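Local coordinates for putative methyl-accepting chemotaxis signal transduction protein (Campylobacter jejuni subsp. jejuni serotype O:2, PDB 4XMR) that binds isoleucine through its tandem PAS sensory region and probably relays the chemotactic signal across the membrane, at residues Lys185-Thr190 and Phe234-Cys239; Asn206-Asn211 and Cys230-Ala235; Phe217-Asn222 and Cys239-Ala244. All blocks are in the same frame, centred on the assembly; numbering follows the deposited sequence.

In the fold
All three contacts belong to the second PAS-like domain, built on the five-stranded antiparallel sheet, and each joins two elements that are not paired strands. Contacts 1 and 3 reach strand 236-243 from the two outermost strands, one on each side, and their centres lie about 16 Å apart. Contact 2 sets helix 202-211 over the neighbouring strand 224-233, its centre about 10 Å from that of contact 1 and about 14 Å from that of contact 3. The disulfide, Cys230 SG to Cys239 SG at 2.1 Å, ties contact 2 to the strand that the other two share. The bound isoleucine sits in the other, six-stranded domain, near Tyr131 and Asp133, and no contact here lines its pocket.

Contact 1 (Lys185-Thr190 and Phe234-Cys239); sequences KIFAAT and FAYTAC
Phe187 and Tyr236 meet across one face of the five-stranded antiparallel sheet of the second PAS-like domain, from two strands that both border strand 177-180. Phe187 lies in a classic beta bulge of the outermost strand 186-189: it and Ala188 both pair with Leu179, and the bulge gives Phe187 a helix-like psi of -44°. The CA atoms of Phe187 and Tyr236 are 8.7 Å apart, so it takes two large aromatic groups to bridge the strand between them. A chi1 of 173° puts the Phe187 ring opposite its own backbone N and carries it over that strand toward its partner. Tyr236 brings its ring carbon CE1 over the middle of one Phe187 face, 3.5 Å above the plane. CE1 of Tyr236 is 3.6 Å from CE2 of Phe187. The rings are inclined at 47° with centroids 4.9 Å apart, an oblique pairing. Further out, OH of Tyr236 comes 3.5 Å from CZ of Phe187, at the far end of the ring. Leu166 of helix 163-171 touches both side chains, and Val29 of the long helix 9-48 touches Tyr236. Aromatic residues suit this partly exposed position because they offer wide carbon surfaces, and tyrosine adds a polar end. No hydrogen bond joins the two segments, which implies that the pair is held mainly by van der Waals contact, probably with little directional preference.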
ATOM      1  N   LYS B 185      21.749   3.550 -10.852  1.00 19.73           N
ATOM      2  CA  LYS B 185      21.671   4.951 -10.476  1.00 18.98           C
ATOM      3  C   LYS B 185      20.716   5.094  -9.304  1.00 17.84           C
ATOM      4  O   LYS B 185      19.687   4.420  -9.243  1.00 17.89           O
ATOM      5  CB  LYS B 185      21.183   5.789 -11.660  1.00 23.40           C
ATOM      6  CG  LYS B 185      22.113   5.749 -12.865  1.00 26.98           C
ATOM      7  CD  LYS B 185      23.470   6.362 -12.538  1.00 31.79           C
ATOM      8  CE  LYS B 185      23.302   7.757 -11.959  1.00 40.53           C
ATOM      9  NZ  LYS B 185      24.572   8.530 -11.930  1.00 51.48           N
ATOM     10  N   ILE B 186      21.057   5.969  -8.367  1.00 16.61           N
ATOM     11  CA  ILE B 186      20.229   6.158  -7.182  1.00 16.68           C
ATOM     12  C   ILE B 186      18.816   6.593  -7.598  1.00 16.94           C
ATOM     13  O   ILE B 186      18.643   7.414  -8.505  1.00 18.18           O
ATOM     14  CB  ILE B 186      20.881   7.141  -6.185  1.00 18.49           C
ATOM     15  CG1 ILE B 186      20.202   7.062  -4.813  1.00 18.08           C
ATOM     16  CG2 ILE B 186      20.887   8.554  -6.734  1.00 19.77           C
ATOM     17  CD1 ILE B 186      20.522   5.789  -4.075  1.00 18.28           C
ATOM     18  N   PHE B 187      17.809   6.009  -6.950  1.00 17.35           N
ATOM     19  CA  PHE B 187      16.421   6.154  -7.376  1.00 16.96           C
ATOM     20  C   PHE B 187      15.520   6.643  -6.242  1.00 15.68           C
ATOM     21  O   PHE B 187      14.676   7.514  -6.444  1.00 20.59           O
ATOM     22  CB  PHE B 187      15.919   4.821  -7.949  1.00 18.18           C
ATOM     23  CG  PHE B 187      14.447   4.799  -8.259  1.00 18.83           C
ATOM     24  CD1 PHE B 187      13.979   5.214  -9.492  1.00 23.41           C
ATOM     25  CD2 PHE B 187      13.536   4.325  -7.325  1.00 20.98           C
ATOM     26  CE1 PHE B 187      12.624   5.181  -9.782  1.00 26.21           C
ATOM     27  CE2 PHE B 187      12.186   4.290  -7.601  1.00 20.91           C
ATOM     28  CZ  PHE B 187      11.729   4.721  -8.832  1.00 23.31           C
ATOM     29  N   ALA B 188      15.697   6.076  -5.052  1.00 15.19           N
ATOM     30  CA  ALA B 188      14.901   6.453  -3.883  1.00 13.76           C
ATOM     31  C   ALA B 188      15.755   6.328  -2.625  1.00 14.90           C
ATOM     32  O   ALA B 188      16.688   5.529  -2.597  1.00 14.86           O
ATOM     33  CB  ALA B 188      13.663   5.570  -3.755  1.00 15.26           C
ATOM     34  N   ALA B 189      15.460   7.119  -1.593  1.00 15.29           N
ATOM     35  CA  ALA B 189      16.229   7.053  -0.349  1.00 15.48           C
ATOM     36  C   ALA B 189      15.452   7.593   0.849  1.00 14.71           C
ATOM     37  O   ALA B 189      14.684   8.545   0.719  1.00 17.53           O
ATOM     38  CB  ALA B 189      17.551   7.807  -0.506  1.00 16.44           C
ATOM     39  N   THR B 190      15.657   6.982   2.010  1.00 17.45           N
ATOM     40  CA  THR B 190      15.095   7.472   3.266  1.00 17.42           C
ATOM     41  C   THR B 190      15.707   8.817   3.627  1.00 18.68           C
ATOM     42  O   THR B 190      15.010   9.763   4.018  1.00 21.31           O
ATOM     43  CB  THR B 190      15.370   6.483   4.384  1.00 20.43           C
ATOM     44  OG1 THR B 190      14.768   5.232   4.041  1.00 23.96           O
ATOM     45  CG2 THR B 190      14.797   6.981   5.701  1.00 22.21           C
ATOM     46  N   PHE B 234      13.200  -7.094  -8.120  1.00 15.69           N
ATOM     47  CA  PHE B 234      12.987  -6.937  -9.551  1.00 18.52           C
ATOM     48  C   PHE B 234      14.223  -6.278 -10.189  1.00 18.41           C
ATOM     49  O   PHE B 234      15.346  -6.768  -9.998  1.00 21.59           O
ATOM     50  CB  PHE B 234      11.647  -6.246  -9.817  1.00 20.46           C
ATOM     51  CG  PHE B 234      10.481  -7.023  -9.266  1.00 22.19           C
ATOM     52  CD1 PHE B 234       9.997  -8.128  -9.943  1.00 24.77           C
ATOM     53  CD2 PHE B 234       9.931  -6.703  -8.041  1.00 26.10           C
ATOM     54  CE1 PHE B 234       8.953  -8.874  -9.430  1.00 25.93           C
ATOM     55  CE2 PHE B 234       8.873  -7.439  -7.525  1.00 24.94           C
ATOM     56  CZ  PHE B 234       8.393  -8.526  -8.221  1.00 25.65           C
ATOM     57  N   ALA B 235      14.055  -5.184 -10.919  1.00 20.58           N
ATOM     58  CA  ALA B 235      15.215  -4.562 -11.553  1.00 22.67           C
ATOM     59  C   ALA B 235      15.991  -3.641 -10.612  1.00 20.70           C
ATOM     60  O   ALA B 235      17.100  -3.207 -10.946  1.00 24.22           O
ATOM     61  CB  ALA B 235      14.806  -3.818 -12.817  1.00 25.80           C
ATOM     62  N   TYR B 236      15.416  -3.352  -9.442  1.00 17.13           N
ATOM     63  CA  TYR B 236      16.028  -2.431  -8.486  1.00 15.67           C
ATOM     64  C   TYR B 236      17.036  -3.156  -7.617  1.00 14.58           C
ATOM     65  O   TYR B 236      16.981  -4.374  -7.448  1.00 15.42           O
ATOM     66  CB  TYR B 236      14.989  -1.823  -7.521  1.00 17.01           C
ATOM     67  CG  TYR B 236      13.908  -0.943  -8.093  1.00 19.28           C
ATOM     68  CD1 TYR B 236      14.181   0.345  -8.534  1.00 20.72           C
ATOM     69  CD2 TYR B 236      12.593  -1.385  -8.124  1.00 23.62           C
ATOM     70  CE1 TYR B 236      13.177   1.155  -9.036  1.00 22.74           C
ATOM     71  CE2 TYR B 236      11.585  -0.590  -8.617  1.00 25.61           C
ATOM     72  CZ  TYR B 236      11.880   0.675  -9.072  1.00 23.82           C
ATOM     73  OH  TYR B 236      10.862   1.450  -9.565  1.00 26.17           O
ATOM     74  N   THR B 237      17.930  -2.381  -7.023  1.00 13.80           N
ATOM     75  CA  THR B 237      18.756  -2.870  -5.929  1.00 12.75           C
ATOM     76  C   THR B 237      18.384  -2.080  -4.681  1.00 13.10           C
ATOM     77  O   THR B 237      18.453  -0.846  -4.680  1.00 13.59           O
ATOM     78  CB  THR B 237      20.250  -2.687  -6.228  1.00 15.12           C
ATOM     79  OG1 THR B 237      20.578  -3.417  -7.415  1.00 16.79           O
ATOM     80  CG2 THR B 237      21.094  -3.200  -5.064  1.00 16.72           C
ATOM     81  N   ALA B 238      17.961  -2.792  -3.637  1.00 11.86           N
ATOM     82  CA  ALA B 238      17.648  -2.176  -2.354  1.00 11.29           C
ATOM     83  C   ALA B 238      18.819  -2.386  -1.412  1.00 10.34           C
ATOM     84  O   ALA B 238      19.341  -3.491  -1.310  1.00 12.05           O
ATOM     85  CB  ALA B 238      16.376  -2.770  -1.757  1.00 11.88           C
ATOM     86  N   CYS B 239      19.207  -1.328  -0.708  1.00  9.66           N
ATOM     87  CA  CYS B 239      20.322  -1.404   0.240  1.00 11.11           C
ATOM     88  C   CYS B 239      19.970  -0.781   1.583  1.00 10.00           C
ATOM     89  O   CYS B 239      19.080   0.085   1.675  1.00 11.29           O
ATOM     90  CB  CYS B 239      21.536  -0.647  -0.300  1.00 12.90           C
ATOM     91  SG  CYS B 239      22.217  -1.257  -1.855  1.00 14.91           S
TER

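Contact 2 (Asn206-Asn211 and Cys230-Ala235); sequences NAYKLN and CTKVFA
Tyr208 of helix 202-211 lies against Cys230 and Lys232 of strand 224-233, a helix-on-sheet contact beside the disulfide. The local axes are 9.3 Å apart and cross at 80°, so a single long side chain makes most of the connection. Tyr208 reaches the strand with CG anti to its backbone N (chi1 169°). Cys230 CB stands over one face of the Tyr208 ring, 3.7 Å from the centroid and 21° off the normal, a CH-pi contact. It is displaced toward the rim, where CB of Cys230 is 3.4 Å from CD1 of Tyr208. The half-cystine sulfur adds an oblique sulfur-aromatic contact, with Cys230 SG 4.6 Å from the centroid of the Tyr208 ring. Beyond the ring, the bent chain of Lys232 crosses Tyr208 at about a right angle, its CG 3.2 Å from Tyr208 OH. That hydroxyl hydrogen-bonds to Asp213 OD1, while Lys232 NZ turns to Thr237 OG1 and to Ala235 O. Tyrosine thus suits the place, covering the buried cysteine with carbon and carrying a hydroxyl out to Asp213. At the helix end, Asn211 ND2 gives a nearly straight bond of 2.8 Å to Ala207 O. Around this contact, Phe217 of strand 217-221 and Thr237 of strand 236-243 also touch Tyr208, whereas Thr231 points away from helix 202-211 and packs on Gln26 of helix 9-48.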
ATOM      1  N   ASN B 206      30.167  -1.400  -5.470  1.00 16.03           N
ATOM      2  CA  ASN B 206      31.311  -2.287  -5.669  1.00 16.88           C
ATOM      3  C   ASN B 206      31.346  -3.378  -4.608  1.00 17.09           C
ATOM      4  O   ASN B 206      31.637  -4.539  -4.900  1.00 19.43           O
ATOM      5  CB  ASN B 206      32.621  -1.497  -5.654  1.00 19.44           C
ATOM      6  CG  ASN B 206      32.794  -0.626  -6.886  1.00 23.21           C
ATOM      7  OD1 ASN B 206      32.148  -0.845  -7.912  1.00 25.76           O
ATOM      8  ND2 ASN B 206      33.667   0.372  -6.789  1.00 24.41           N
ATOM      9  N   ALA B 207      31.041  -3.007  -3.371  1.00 15.29           N
ATOM     10  CA  ALA B 207      31.054  -3.983  -2.297  1.00 15.62           C
ATOM     11  C   ALA B 207      29.901  -4.971  -2.466  1.00 15.87           C
ATOM     12  O   ALA B 207      30.068  -6.170  -2.264  1.00 17.01           O
ATOM     13  CB  ALA B 207      30.993  -3.295  -0.953  1.00 17.35           C
ATOM     14  N   TYR B 208      28.730  -4.475  -2.850  1.00 15.59           N
ATOM     15  CA  TYR B 208      27.603  -5.363  -3.103  1.00 15.76           C
ATOM     16  C   TYR B 208      27.933  -6.402  -4.183  1.00 17.18           C
ATOM     17  O   TYR B 208      27.594  -7.580  -4.049  1.00 18.21           O
ATOM     18  CB  TYR B 208      26.372  -4.550  -3.491  1.00 14.99           C
ATOM     19  CG  TYR B 208      25.231  -5.375  -4.018  1.00 14.17           C
ATOM     20  CD1 TYR B 208      24.722  -6.448  -3.292  1.00 17.04           C
ATOM     21  CD2 TYR B 208      24.625  -5.050  -5.225  1.00 16.87           C
ATOM     22  CE1 TYR B 208      23.659  -7.196  -3.772  1.00 15.00           C
ATOM     23  CE2 TYR B 208      23.567  -5.784  -5.707  1.00 18.77           C
ATOM     24  CZ  TYR B 208      23.087  -6.855  -4.984  1.00 18.65           C
ATOM     25  OH  TYR B 208      22.023  -7.572  -5.492  1.00 22.91           O
ATOM     26  N   LYS B 209      28.622  -5.972  -5.233  1.00 17.60           N
ATOM     27  CA  LYS B 209      28.984  -6.891  -6.311  1.00 17.85           C
ATOM     28  C   LYS B 209      29.834  -8.067  -5.824  1.00 17.33           C
ATOM     29  O   LYS B 209      29.727  -9.177  -6.340  1.00 20.72           O
ATOM     30  CB  LYS B 209      29.691  -6.151  -7.442  1.00 23.52           C
ATOM     31  CG  LYS B 209      28.767  -5.285  -8.270  1.00 29.50           C
ATOM     32  CD  LYS B 209      29.456  -4.770  -9.517  1.00 42.52           C
ATOM     33  CE  LYS B 209      30.543  -3.760  -9.186  1.00 51.65           C
ATOM     34  NZ  LYS B 209      31.221  -3.263 -10.420  1.00 58.32           N
ATOM     35  N   LEU B 210      30.668  -7.824  -4.817  1.00 16.95           N
ATOM     36  CA  LEU B 210      31.512  -8.873  -4.247  1.00 16.30           C
ATOM     37  C   LEU B 210      30.731  -9.837  -3.348  1.00 16.99           C
ATOM     38  O   LEU B 210      31.154 -10.965  -3.127  1.00 15.14           O
ATOM     39  CB  LEU B 210      32.643  -8.249  -3.433  1.00 17.77           C
ATOM     40  CG  LEU B 210      33.745  -7.501  -4.180  1.00 19.37           C
ATOM     41  CD1 LEU B 210      34.563  -6.670  -3.200  1.00 23.64           C
ATOM     42  CD2 LEU B 210      34.641  -8.492  -4.910  1.00 21.16           C
ATOM     43  N   ASN B 211      29.595  -9.393  -2.817  1.00 19.52           N
ATOM     44  CA  ASN B 211      28.967 -10.091  -1.689  1.00 20.44           C
ATOM     45  C   ASN B 211      27.635 -10.803  -1.911  1.00 24.23           C
ATOM     46  O   ASN B 211      27.316 -11.750  -1.197  1.00 22.56           O
ATOM     47  CB  ASN B 211      28.839  -9.146  -0.494  1.00 21.30           C
ATOM     48  CG  ASN B 211      30.151  -8.949   0.217  1.00 20.55           C
ATOM     49  OD1 ASN B 211      30.501  -9.716   1.114  1.00 25.15           O
ATOM     50  ND2 ASN B 211      30.899  -7.935  -0.192  1.00 20.39           N
ATOM     51  N   CYS B 230      22.767  -5.339   0.510  1.00 11.39           N
ATOM     52  CA  CYS B 230      21.826  -5.019  -0.551  1.00 12.07           C
ATOM     53  C   CYS B 230      21.172  -6.285  -1.075  1.00 12.25           C
ATOM     54  O   CYS B 230      21.663  -7.402  -0.854  1.00 13.57           O
ATOM     55  CB  CYS B 230      22.516  -4.322  -1.727  1.00 14.86           C
ATOM     56  SG  CYS B 230      23.451  -2.832  -1.362  1.00 14.50           S
ATOM     57  N   THR B 231      20.066  -6.105  -1.787  1.00 13.13           N
ATOM     58  CA  THR B 231      19.406  -7.227  -2.427  1.00 13.14           C
ATOM     59  C   THR B 231      18.692  -6.765  -3.687  1.00 13.18           C
ATOM     60  O   THR B 231      18.249  -5.613  -3.785  1.00 14.23           O
ATOM     61  CB  THR B 231      18.400  -7.916  -1.484  1.00 16.33           C
ATOM     62  OG1 THR B 231      17.930  -9.124  -2.092  1.00 19.72           O
ATOM     63  CG2 THR B 231      17.210  -6.998  -1.159  1.00 16.29           C
ATOM     64  N   LYS B 232      18.565  -7.666  -4.653  1.00 12.93           N
ATOM     65  CA  LYS B 232      17.809  -7.354  -5.854  1.00 14.81           C
ATOM     66  C   LYS B 232      16.323  -7.436  -5.555  1.00 14.54           C
ATOM     67  O   LYS B 232      15.855  -8.357  -4.883  1.00 18.68           O
ATOM     68  CB  LYS B 232      18.166  -8.323  -6.977  1.00 18.22           C
ATOM     69  CG  LYS B 232      19.592  -8.197  -7.475  1.00 25.54           C
ATOM     70  CD  LYS B 232      19.930  -6.771  -7.890  1.00 30.83           C
ATOM     71  CE  LYS B 232      19.085  -6.310  -9.068  1.00 41.79           C
ATOM     72  NZ  LYS B 232      19.483  -4.952  -9.530  1.00 57.76           N
ATOM     73  N   VAL B 233      15.583  -6.452  -6.047  1.00 14.02           N
ATOM     74  CA  VAL B 233      14.125  -6.472  -5.968  1.00 15.37           C
ATOM     75  C   VAL B 233      13.624  -6.088  -7.356  1.00 14.85           C
ATOM     76  O   VAL B 233      13.652  -4.909  -7.730  1.00 15.33           O
ATOM     77  CB  VAL B 233      13.559  -5.504  -4.911  1.00 16.11           C
ATOM     78  CG1 VAL B 233      12.058  -5.770  -4.716  1.00 16.70           C
ATOM     79  CG2 VAL B 233      14.310  -5.623  -3.578  1.00 19.65           C
ATOM     80  N   PHE B 234      13.200  -7.094  -8.120  1.00 15.69           N
ATOM     81  CA  PHE B 234      12.987  -6.937  -9.551  1.00 18.52           C
ATOM     82  C   PHE B 234      14.223  -6.278 -10.189  1.00 18.41           C
ATOM     83  O   PHE B 234      15.346  -6.768  -9.998  1.00 21.59           O
ATOM     84  CB  PHE B 234      11.647  -6.246  -9.817  1.00 20.46           C
ATOM     85  CG  PHE B 234      10.481  -7.023  -9.266  1.00 22.19           C
ATOM     86  CD1 PHE B 234       9.997  -8.128  -9.943  1.00 24.77           C
ATOM     87  CD2 PHE B 234       9.931  -6.703  -8.041  1.00 26.10           C
ATOM     88  CE1 PHE B 234       8.953  -8.874  -9.430  1.00 25.93           C
ATOM     89  CE2 PHE B 234       8.873  -7.439  -7.525  1.00 24.94           C
ATOM     90  CZ  PHE B 234       8.393  -8.526  -8.221  1.00 25.65           C
ATOM     91  N   ALA B 235      14.055  -5.184 -10.919  1.00 20.58           N
ATOM     92  CA  ALA B 235      15.215  -4.562 -11.553  1.00 22.67           C
ATOM     93  C   ALA B 235      15.991  -3.641 -10.612  1.00 20.70           C
ATOM     94  O   ALA B 235      17.100  -3.207 -10.946  1.00 24.22           O
ATOM     95  CB  ALA B 235      14.806  -3.818 -12.817  1.00 25.80           C
TER

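Contact 3 (Phe217-Asn222 and Cys239-Ala244); sequences FSYKLN and CITESA
An arginine-bridged pair, Tyr219 and Thr241, spans strand 224-233, which runs between their own strands, 217-221 and 236-243, in the antiparallel sheet of the PAS-like fold. In the van der Waals contact Tyr219 is the long partner: its CG sits between the backbone N and the carbonyl carbon (chi1 75°), which swings the ring across the sheet instead of along its own strand. The phenol end arrives at about a right angle to the Thr241 side chain. Tyr219 OH lies 3.3 Å from Thr241 CG2 and equally 3.3 Å from Thr241 CB, while the ring carbon CE1 of Tyr219 is 3.9 Å from that same methyl. The methyl meets the ring obliquely. Threonine suits its strand through beta-branching, and it presents a methyl to the tyrosine beside a hydroxyl for polar bonding.

The polar links run through Arg226 on the intervening strand. Its guanidinium group bonds to both residues, NE with Tyr219 OH and NH2 with Thr241 OG1, so a single cation holds the two hydroxyl-bearing groups close to each other. The threonine hydroxyl is thereby satisfied, and the phenol is probably steadied.

Hydrophobic packing completes the setting. Phe217, two residues before Tyr219, lies against Val204 and Ala207 of helix 202-211, and Tyr219 touches Pro203 of that helix. Thr241 rests on Phe178, whereas Ile240 packs on Leu21 and Leu22 of helix 9-48.

At the end of strand 236-243, Ser243 takes the N-cap position of helix 244-247, its OG bonded to Asp245 N. A separate side-chain-to-backbone bond lies just there: Ser243 N donates to the anti lone pair of Glu242 OE1 over 2.9 Å, with an angle of 148° at the hydrogen.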
ATOM      1  N   PHE B 217      28.527  -6.428   4.273  1.00 13.94           N
ATOM      2  CA  PHE B 217      29.883  -6.109   3.856  1.00 15.37           C
ATOM      3  C   PHE B 217      30.358  -4.792   4.445  1.00 14.43           C
ATOM      4  O   PHE B 217      29.549  -3.911   4.755  1.00 16.01           O
ATOM      5  CB  PHE B 217      29.966  -6.042   2.332  1.00 16.88           C
ATOM      6  CG  PHE B 217      28.924  -5.159   1.699  1.00 16.71           C
ATOM      7  CD1 PHE B 217      29.063  -3.774   1.698  1.00 17.19           C
ATOM      8  CD2 PHE B 217      27.808  -5.715   1.096  1.00 16.24           C
ATOM      9  CE1 PHE B 217      28.098  -2.959   1.103  1.00 15.75           C
ATOM     10  CE2 PHE B 217      26.838  -4.910   0.502  1.00 16.72           C
ATOM     11  CZ  PHE B 217      26.985  -3.539   0.505  1.00 16.30           C
ATOM     12  N   SER B 218      31.674  -4.662   4.579  1.00 17.10           N
ATOM     13  CA  SER B 218      32.287  -3.397   4.959  1.00 17.98           C
ATOM     14  C   SER B 218      32.658  -2.616   3.709  1.00 18.64           C
ATOM     15  O   SER B 218      33.011  -3.193   2.678  1.00 20.33           O
ATOM     16  CB  SER B 218      33.530  -3.636   5.819  1.00 21.21           C
ATOM     17  OG  SER B 218      33.175  -4.216   7.058  1.00 23.19           O
ATOM     18  N   TYR B 219      32.550  -1.298   3.799  1.00 17.57           N
ATOM     19  CA  TYR B 219      33.001  -0.422   2.730  1.00 18.35           C
ATOM     20  C   TYR B 219      33.303   0.939   3.334  1.00 19.57           C
ATOM     21  O   TYR B 219      33.001   1.184   4.503  1.00 20.11           O
ATOM     22  CB  TYR B 219      31.955  -0.322   1.605  1.00 18.19           C
ATOM     23  CG  TYR B 219      30.749   0.531   1.938  1.00 17.77           C
ATOM     24  CD1 TYR B 219      29.706   0.029   2.714  1.00 17.64           C
ATOM     25  CD2 TYR B 219      30.646   1.838   1.468  1.00 20.51           C
ATOM     26  CE1 TYR B 219      28.602   0.806   3.017  1.00 18.14           C
ATOM     27  CE2 TYR B 219      29.540   2.621   1.762  1.00 20.23           C
ATOM     28  CZ  TYR B 219      28.526   2.100   2.535  1.00 17.83           C
ATOM     29  OH  TYR B 219      27.433   2.874   2.837  1.00 19.57           O
ATOM     30  N   LYS B 220      33.924   1.816   2.557  1.00 22.94           N
ATOM     31  CA  LYS B 220      34.231   3.146   3.063  1.00 25.21           C
ATOM     32  C   LYS B 220      33.851   4.235   2.075  1.00 26.96           C
ATOM     33  O   LYS B 220      33.954   4.051   0.859  1.00 29.59           O
ATOM     34  CB  LYS B 220      35.714   3.264   3.437  1.00 34.39           C
ATOM     35  CG  LYS B 220      36.665   3.158   2.264  1.00 47.38           C
ATOM     36  CD  LYS B 220      38.113   3.339   2.697  1.00 57.02           C
ATOM     37  CE  LYS B 220      39.042   3.302   1.493  1.00 57.28           C
ATOM     38  NZ  LYS B 220      40.471   3.477   1.871  1.00 60.49           N
ATOM     39  N   LEU B 221      33.391   5.360   2.610  1.00 24.23           N
ATOM     40  CA  LEU B 221      33.189   6.563   1.817  1.00 31.07           C
ATOM     41  C   LEU B 221      33.661   7.767   2.623  1.00 32.05           C
ATOM     42  O   LEU B 221      33.351   7.879   3.810  1.00 30.39           O
ATOM     43  CB  LEU B 221      31.718   6.741   1.438  1.00 36.70           C
ATOM     44  CG  LEU B 221      31.438   7.974   0.568  1.00 37.80           C
ATOM     45  CD1 LEU B 221      32.145   7.867  -0.781  1.00 42.77           C
ATOM     46  CD2 LEU B 221      29.945   8.182   0.381  1.00 38.57           C
ATOM     47  N   ASN B 222      34.406   8.661   1.975  1.00 35.16           N
ATOM     48  CA  ASN B 222      34.955   9.843   2.638  1.00 32.52           C
ATOM     49  C   ASN B 222      35.712   9.489   3.919  1.00 32.43           C
ATOM     50  O   ASN B 222      35.583  10.176   4.936  1.00 43.08           O
ATOM     51  CB  ASN B 222      33.852  10.864   2.940  1.00 38.90           C
ATOM     52  CG  ASN B 222      33.128  11.335   1.689  1.00 47.63           C
ATOM     53  OD1 ASN B 222      33.750  11.604   0.661  1.00 61.35           O
ATOM     54  ND2 ASN B 222      31.805  11.434   1.773  1.00 67.24           N
ATOM     55  N   CYS B 239      19.207  -1.328  -0.708  1.00  9.66           N
ATOM     56  CA  CYS B 239      20.322  -1.404   0.240  1.00 11.11           C
ATOM     57  C   CYS B 239      19.970  -0.781   1.583  1.00 10.00           C
ATOM     58  O   CYS B 239      19.080   0.085   1.675  1.00 11.29           O
ATOM     59  CB  CYS B 239      21.536  -0.647  -0.300  1.00 12.90           C
ATOM     60  SG  CYS B 239      22.217  -1.257  -1.855  1.00 14.91           S
ATOM     61  N   ILE B 240      20.685  -1.216   2.615  1.00 10.18           N
ATOM     62  CA  ILE B 240      20.685  -0.556   3.911  1.00 10.23           C
ATOM     63  C   ILE B 240      22.141  -0.402   4.334  1.00 10.77           C
ATOM     64  O   ILE B 240      22.959  -1.318   4.154  1.00 12.23           O
ATOM     65  CB  ILE B 240      19.854  -1.350   4.952  1.00 10.46           C
ATOM     66  CG1 ILE B 240      19.611  -0.508   6.199  1.00 12.14           C
ATOM     67  CG2 ILE B 240      20.497  -2.711   5.280  1.00 12.05           C
ATOM     68  CD1 ILE B 240      18.567  -1.106   7.126  1.00 12.49           C
ATOM     69  N   THR B 241      22.498   0.765   4.854  1.00 10.85           N
ATOM     70  CA  THR B 241      23.860   0.949   5.331  1.00 10.69           C
ATOM     71  C   THR B 241      23.868   1.724   6.635  1.00 10.91           C
ATOM     72  O   THR B 241      22.922   2.471   6.934  1.00 12.59           O
ATOM     73  CB  THR B 241      24.773   1.690   4.321  1.00 12.67           C
ATOM     74  OG1 THR B 241      24.385   3.069   4.233  1.00 13.83           O
ATOM     75  CG2 THR B 241      24.729   1.047   2.940  1.00 14.38           C
ATOM     76  N   GLU B 242      24.939   1.537   7.400  1.00 12.81           N
ATOM     77  CA  GLU B 242      25.113   2.242   8.652  1.00 13.58           C
ATOM     78  C   GLU B 242      26.590   2.494   8.892  1.00 13.33           C
ATOM     79  O   GLU B 242      27.441   1.741   8.423  1.00 15.49           O
ATOM     80  CB  GLU B 242      24.543   1.418   9.810  1.00 17.84           C
ATOM     81  CG  GLU B 242      24.514   2.144  11.140  1.00 21.68           C
ATOM     82  CD  GLU B 242      23.783   3.483  11.072  1.00 28.28           C
ATOM     83  OE1 GLU B 242      24.405   4.494  10.674  1.00 30.20           O
ATOM     84  OE2 GLU B 242      22.590   3.530  11.431  1.00 33.69           O
ATOM     85  N   SER B 243      26.897   3.557   9.622  1.00 14.64           N
ATOM     86  CA  SER B 243      28.267   3.803  10.059  1.00 16.17           C
ATOM     87  C   SER B 243      28.782   2.655  10.925  1.00 13.26           C
ATOM     88  O   SER B 243      28.057   2.143  11.786  1.00 14.92           O
ATOM     89  CB  SER B 243      28.326   5.093  10.870  1.00 20.24           C
ATOM     90  OG  SER B 243      29.568   5.225  11.520  1.00 28.51           O
ATOM     91  N   ALA B 244      30.040   2.264  10.728  1.00 15.68           N
ATOM     92  CA  ALA B 244      30.653   1.234  11.567  1.00 15.02           C
ATOM     93  C   ALA B 244      30.649   1.656  13.037  1.00 14.87           C
ATOM     94  O   ALA B 244      30.583   0.813  13.934  1.00 15.16           O
ATOM     95  CB  ALA B 244      32.071   0.938  11.095  1.00 18.77           C
TER